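Local atomic coordinates of Swi5-dependent recombination DNA repair protein 1 (Schizosaccharomyces pombe, PDB entry 3VIQ), a protein that acts with its partner Swi5 in DNA recombination repair and meiotic chromosome segregation, and interacts with the recombinase Rhp51. Residues I67-F77 and I88-M99. Sequence-based numbering, arbitrary orientation.
Sequences IRLAGGVTQSF and IQEVRTEFTMSM
Ile67 lays its CD1 methyl almost squarely over one face of the Phe95 ring, 3.5 Å from the ring centroid and 13° off the normal, a CH-pi contact that illustrates how an apolar cluster can form at the root of a largely solvent-exposed hairpin. Val73 adds to the cluster from another side. Its CG2, standing anti to the carbonyl carbon beside the backbone N, meets the ring edge in plane, 3.8 Å from Phe95 CD1. That same CG2 lies 3.9 Å from Met99 SD, and Met63 of helix 38-68 also touches Phe95. Where the helix ends, Ile67 O is gripped from opposite faces of its plane by the amides of Ala70 and Gly72.

Beyond this root, strands 73-78 and 88-93 form a two-stranded antiparallel beta hairpin, which in this C-terminal domain follows the long helix 38-68 and leads into the short helix 97-103. Val73 and Thr93 are a hydrogen-bonded pair, Val73 N reaching Thr93 O at 3.0 Å with the return bond from Thr93 N to Val73 O.

Mid-strand the pairing slackens, Gln75 N to Val91 O being a weak 3.4 Å bond, and it recovers where Phe77 N reaches Gln89 O at 3.0 Å. In contrast to the packed root, Gln75, Glu90 and Arg92 are exposed to solvent. Thr74 OG1, anti to its carbonyl carbon and beside the backbone N (chi1 -70°), faces the Arg92 side chain. In one of the two conformers modelled for Arg92, it accepts from Arg92 NE at 3.0 Å, 18° out of the guanidinium plane, and weakly from NH2, so this grip may be only partial. A valine in place of Thr74 would probably leave the guanidinium without this acceptor and its long arm freer to swing. Toward the hairpin's outer end, Gln89 CB sits over one face of the Phe77 ring, offset toward the rim, while Gln89 CG comes within 3.5 Å of Phe77 CZ.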
loop_
_atom_site.group_PDB
_atom_site.type_symbol
_atom_site.label_atom_id
_atom_site.label_comp_id
_atom_site.label_asym_id
_atom_site.label_seq_id
_atom_site.Cartn_x
_atom_site.Cartn_y
_atom_site.Cartn_z
ATOM N N ILE A 67 -14.276 23.420 16.253
ATOM C CA ILE A 67 -14.094 24.165 15.026
ATOM C C ILE A 67 -15.308 25.086 14.746
ATOM O O ILE A 67 -15.123 26.281 14.487
ATOM C CB ILE A 67 -13.789 23.229 13.836
ATOM C CG1 ILE A 67 -12.316 22.774 13.890
ATOM C CG2 ILE A 67 -14.084 23.918 12.496
ATOM C CD1 ILE A 67 -11.917 21.742 12.790
ATOM N N ARG A 68 -16.524 24.535 14.857
ATOM C CA ARG A 68 -17.762 25.259 14.564
ATOM C C ARG A 68 -17.901 26.521 15.446
ATOM O O ARG A 68 -18.312 27.570 14.957
ATOM C CB ARG A 68 -18.981 24.332 14.714
ATOM C CG ARG A 68 -20.229 24.817 13.962
ATOM C CD ARG A 68 -21.521 24.039 14.314
ATOM N NE ARG A 68 -21.775 23.992 15.755
ATOM C CZ ARG A 68 -22.406 24.930 16.468
ATOM N NH1 ARG A 68 -22.881 26.031 15.897
ATOM N NH2 ARG A 68 -22.560 24.762 17.775
ATOM N N LEU A 69 -17.522 26.417 16.723
ATOM C CA LEU A 69 -17.485 27.553 17.654
ATOM C C LEU A 69 -16.220 28.434 17.500
ATOM O O LEU A 69 -15.757 29.044 18.470
ATOM C CB LEU A 69 -17.581 27.069 19.102
ATOM C CG LEU A 69 -18.894 26.501 19.635
ATOM C CD1 LEU A 69 -19.720 25.825 18.538
ATOM C CD2 LEU A 69 -18.576 25.533 20.780
ATOM N N ALA A 70 -15.659 28.496 16.298
ATOM C CA ALA A 70 -14.703 29.554 15.952
ATOM C C ALA A 70 -14.668 29.783 14.433
ATOM O O ALA A 70 -13.612 29.925 13.815
ATOM C CB ALA A 70 -13.331 29.255 16.516
ATOM N N GLY A 71 -15.857 29.811 13.841
ATOM C CA GLY A 71 -16.025 30.155 12.435
ATOM C C GLY A 71 -16.181 28.963 11.519
ATOM O O GLY A 71 -16.569 29.110 10.358
ATOM N N GLY A 72 -15.885 27.772 12.024
ATOM C CA GLY A 72 -15.893 26.593 11.179
ATOM C C GLY A 72 -14.677 26.604 10.277
ATOM O O GLY A 72 -13.632 27.197 10.634
ATOM N N VAL A 73 -14.846 25.969 9.114
ATOM C CA VAL A 73 -13.812 25.815 8.108
ATOM C C VAL A 73 -13.870 26.916 7.039
ATOM O O VAL A 73 -14.902 27.085 6.410
ATOM C CB VAL A 73 -13.983 24.450 7.343
ATOM C CG1 VAL A 73 -13.005 24.353 6.178
ATOM C CG2 VAL A 73 -13.852 23.218 8.288
ATOM N N THR A 74 -12.758 27.614 6.797
ATOM C CA THR A 74 -12.635 28.538 5.661
ATOM C C THR A 74 -12.026 27.906 4.388
ATOM O O THR A 74 -10.892 27.415 4.409
ATOM C CB THR A 74 -11.777 29.775 6.052
ATOM O OG1 THR A 74 -12.502 30.600 6.982
ATOM C CG2 THR A 74 -11.429 30.616 4.822
ATOM N N GLN A 75 -12.767 27.942 3.281
ATOM C CA GLN A 75 -12.252 27.544 1.968
ATOM C C GLN A 75 -11.871 28.793 1.208
ATOM O O GLN A 75 -12.663 29.742 1.137
ATOM C CB GLN A 75 -13.312 26.784 1.180
ATOM C CG GLN A 75 -13.592 25.412 1.712
ATOM C CD GLN A 75 -14.816 24.741 1.097
ATOM O OE1 GLN A 75 -15.712 25.397 0.564
ATOM N NE2 GLN A 75 -14.873 23.414 1.213
ATOM N N SER A 76 -10.670 28.804 0.634
ATOM C CA SER A 76 -10.126 30.005 0.005
ATOM C C SER A 76 -9.558 29.751 -1.404
ATOM O O SER A 76 -8.943 28.721 -1.647
ATOM C CB SER A 76 -9.025 30.593 0.891
ATOM O OG SER A 76 -9.557 31.330 1.981
ATOM N N PHE A 77 -9.765 30.695 -2.324
ATOM C CA PHE A 77 -9.058 30.709 -3.610
ATOM C C PHE A 77 -8.968 32.113 -4.136
ATOM O O PHE A 77 -9.721 32.989 -3.728
ATOM C CB PHE A 77 -9.719 29.805 -4.659
ATOM C CG PHE A 77 -11.187 30.080 -4.877
ATOM C CD1 PHE A 77 -11.610 30.962 -5.857
ATOM C CD2 PHE A 77 -12.136 29.464 -4.100
ATOM C CE1 PHE A 77 -12.949 31.206 -6.049
ATOM C CE2 PHE A 77 -13.482 29.730 -4.285
ATOM C CZ PHE A 77 -13.877 30.585 -5.268
ATOM N N ILE A 88 -8.857 37.278 -2.855
ATOM C CA ILE A 88 -9.031 35.873 -2.479
ATOM C C ILE A 88 -10.508 35.720 -2.104
ATOM O O ILE A 88 -11.072 36.588 -1.439
ATOM C CB ILE A 88 -8.125 35.507 -1.281
ATOM C CG1 ILE A 88 -6.647 35.765 -1.634
ATOM C CG2 ILE A 88 -8.303 34.051 -0.856
ATOM C CD1 ILE A 88 -6.217 37.233 -1.507
ATOM N N GLN A 89 -11.135 34.656 -2.577
ATOM C CA GLN A 89 -12.554 34.428 -2.386
ATOM C C GLN A 89 -12.646 33.443 -1.256
ATOM O O GLN A 89 -11.995 32.391 -1.305
ATOM C CB GLN A 89 -13.192 33.835 -3.651
ATOM C CG GLN A 89 -14.696 33.594 -3.577
ATOM C CD GLN A 89 -15.489 34.884 -3.581
ATOM O OE1 GLN A 89 -15.499 35.628 -4.564
ATOM N NE2 GLN A 89 -16.138 35.169 -2.477
ATOM N N GLU A 90 -13.436 33.780 -0.246
ATOM C CA GLU A 90 -13.557 32.956 0.955
ATOM C C GLU A 90 -14.997 32.455 1.128
ATOM O O GLU A 90 -15.921 32.863 0.419
ATOM C CB GLU A 90 -13.059 33.717 2.200
ATOM C CG GLU A 90 -11.562 33.548 2.466
ATOM C CD GLU A 90 -10.924 34.620 3.381
ATOM O OE1 GLU A 90 -11.661 35.280 4.138
ATOM O OE2 GLU A 90 -9.668 34.798 3.334
ATOM N N VAL A 91 -15.167 31.550 2.075
ATOM C CA VAL A 91 -16.446 30.904 2.321
ATOM C C VAL A 91 -16.290 30.246 3.674
ATOM O O VAL A 91 -15.176 30.142 4.184
ATOM C CB VAL A 91 -16.749 29.854 1.207
ATOM C CG1 VAL A 91 -17.372 28.573 1.771
ATOM C CG2 VAL A 91 -17.622 30.466 0.126
ATOM N N ARG A 92 -17.395 29.853 4.288
ATOM C CA ARG A 92 -17.300 29.028 5.467
ATOM C C ARG A 92 -18.239 27.837 5.325
ATOM O O ARG A 92 -19.249 27.908 4.623
ATOM C CB ARG A 92 -17.495 29.874 6.722
ATOM C CG ARG A 92 -16.370 30.897 6.813
ATOM C CD ARG A 92 -16.220 31.616 8.126
ATOM N NE ARG A 92 -14.812 31.955 8.288
ATOM C CZ ARG A 92 -14.293 32.593 9.328
ATOM N NH1 ARG A 92 -15.060 32.993 10.330
ATOM N NH2 ARG A 92 -12.987 32.825 9.356
ATOM N N THR A 93 -17.835 26.712 5.928
ATOM C CA THR A 93 -18.547 25.414 5.819
ATOM C C THR A 93 -18.174 24.544 7.004
ATOM O O THR A 93 -17.176 24.807 7.696
ATOM C CB THR A 93 -18.188 24.638 4.529
ATOM O OG1 THR A 93 -18.538 25.422 3.392
ATOM C CG2 THR A 93 -18.938 23.326 4.438
ATOM N N GLU A 94 -18.980 23.516 7.243
ATOM C CA GLU A 94 -18.756 22.629 8.379
ATOM C C GLU A 94 -17.571 21.669 8.164
ATOM O O GLU A 94 -17.250 21.262 7.036
ATOM C CB GLU A 94 -20.027 21.838 8.724
ATOM C CG GLU A 94 -20.583 20.987 7.573
ATOM C CD GLU A 94 -21.530 19.883 8.040
ATOM O OE1 GLU A 94 -22.178 20.044 9.096
ATOM O OE2 GLU A 94 -21.628 18.853 7.335
ATOM N N PHE A 95 -16.939 21.334 9.281
ATOM C CA PHE A 95 -15.895 20.340 9.336
ATOM C C PHE A 95 -16.500 18.940 9.175
ATOM O O PHE A 95 -17.342 18.522 9.966
ATOM C CB PHE A 95 -15.187 20.452 10.675
ATOM C CG PHE A 95 -13.936 19.679 10.763
ATOM C CD1 PHE A 95 -12.838 20.028 9.986
ATOM C CD2 PHE A 95 -13.815 18.638 11.674
ATOM C CE1 PHE A 95 -11.650 19.339 10.097
ATOM C CE2 PHE A 95 -12.640 17.934 11.785
ATOM C CZ PHE A 95 -11.544 18.283 10.991
ATOM N N THR A 96 -16.082 18.233 8.133
ATOM C CA THR A 96 -16.621 16.911 7.831
ATOM C C THR A 96 -15.634 15.807 8.284
ATOM O O THR A 96 -14.461 16.081 8.590
ATOM C CB THR A 96 -16.930 16.785 6.329
ATOM O OG1 THR A 96 -15.715 16.922 5.583
ATOM C CG2 THR A 96 -17.934 17.873 5.868
ATOM N N MET A 97 -16.126 14.576 8.348
ATOM C CA MET A 97 -15.281 13.430 8.701
ATOM C C MET A 97 -14.145 13.310 7.694
ATOM O O MET A 97 -13.047 12.917 8.055
ATOM C CB MET A 97 -16.083 12.114 8.769
ATOM C CG MET A 97 -15.241 10.843 9.116
ATOM S SD MET A 97 -14.246 10.932 10.640
ATOM C CE MET A 97 -15.465 10.461 11.859
ATOM N N SER A 98 -14.410 13.683 6.447
ATOM C CA SER A 98 -13.449 13.485 5.372
ATOM C C SER A 98 -12.305 14.475 5.470
ATOM O O SER A 98 -11.181 14.153 5.139
ATOM C CB SER A 98 -14.165 13.590 4.023
ATOM O OG SER A 98 -15.251 12.667 3.994
ATOM N N MET A 99 -12.604 15.693 5.915
ATOM C CA MET A 99 -11.554 16.673 6.213
ATOM C C MET A 99 -10.729 16.164 7.391
ATOM O O MET A 99 -9.497 16.285 7.412
ATOM C CB MET A 99 -12.159 18.030 6.554
ATOM C CG MET A 99 -12.793 18.753 5.366
ATOM S SD MET A 99 -13.890 20.044 5.981
ATOM C CE MET A 99 -14.726 20.603 4.478
#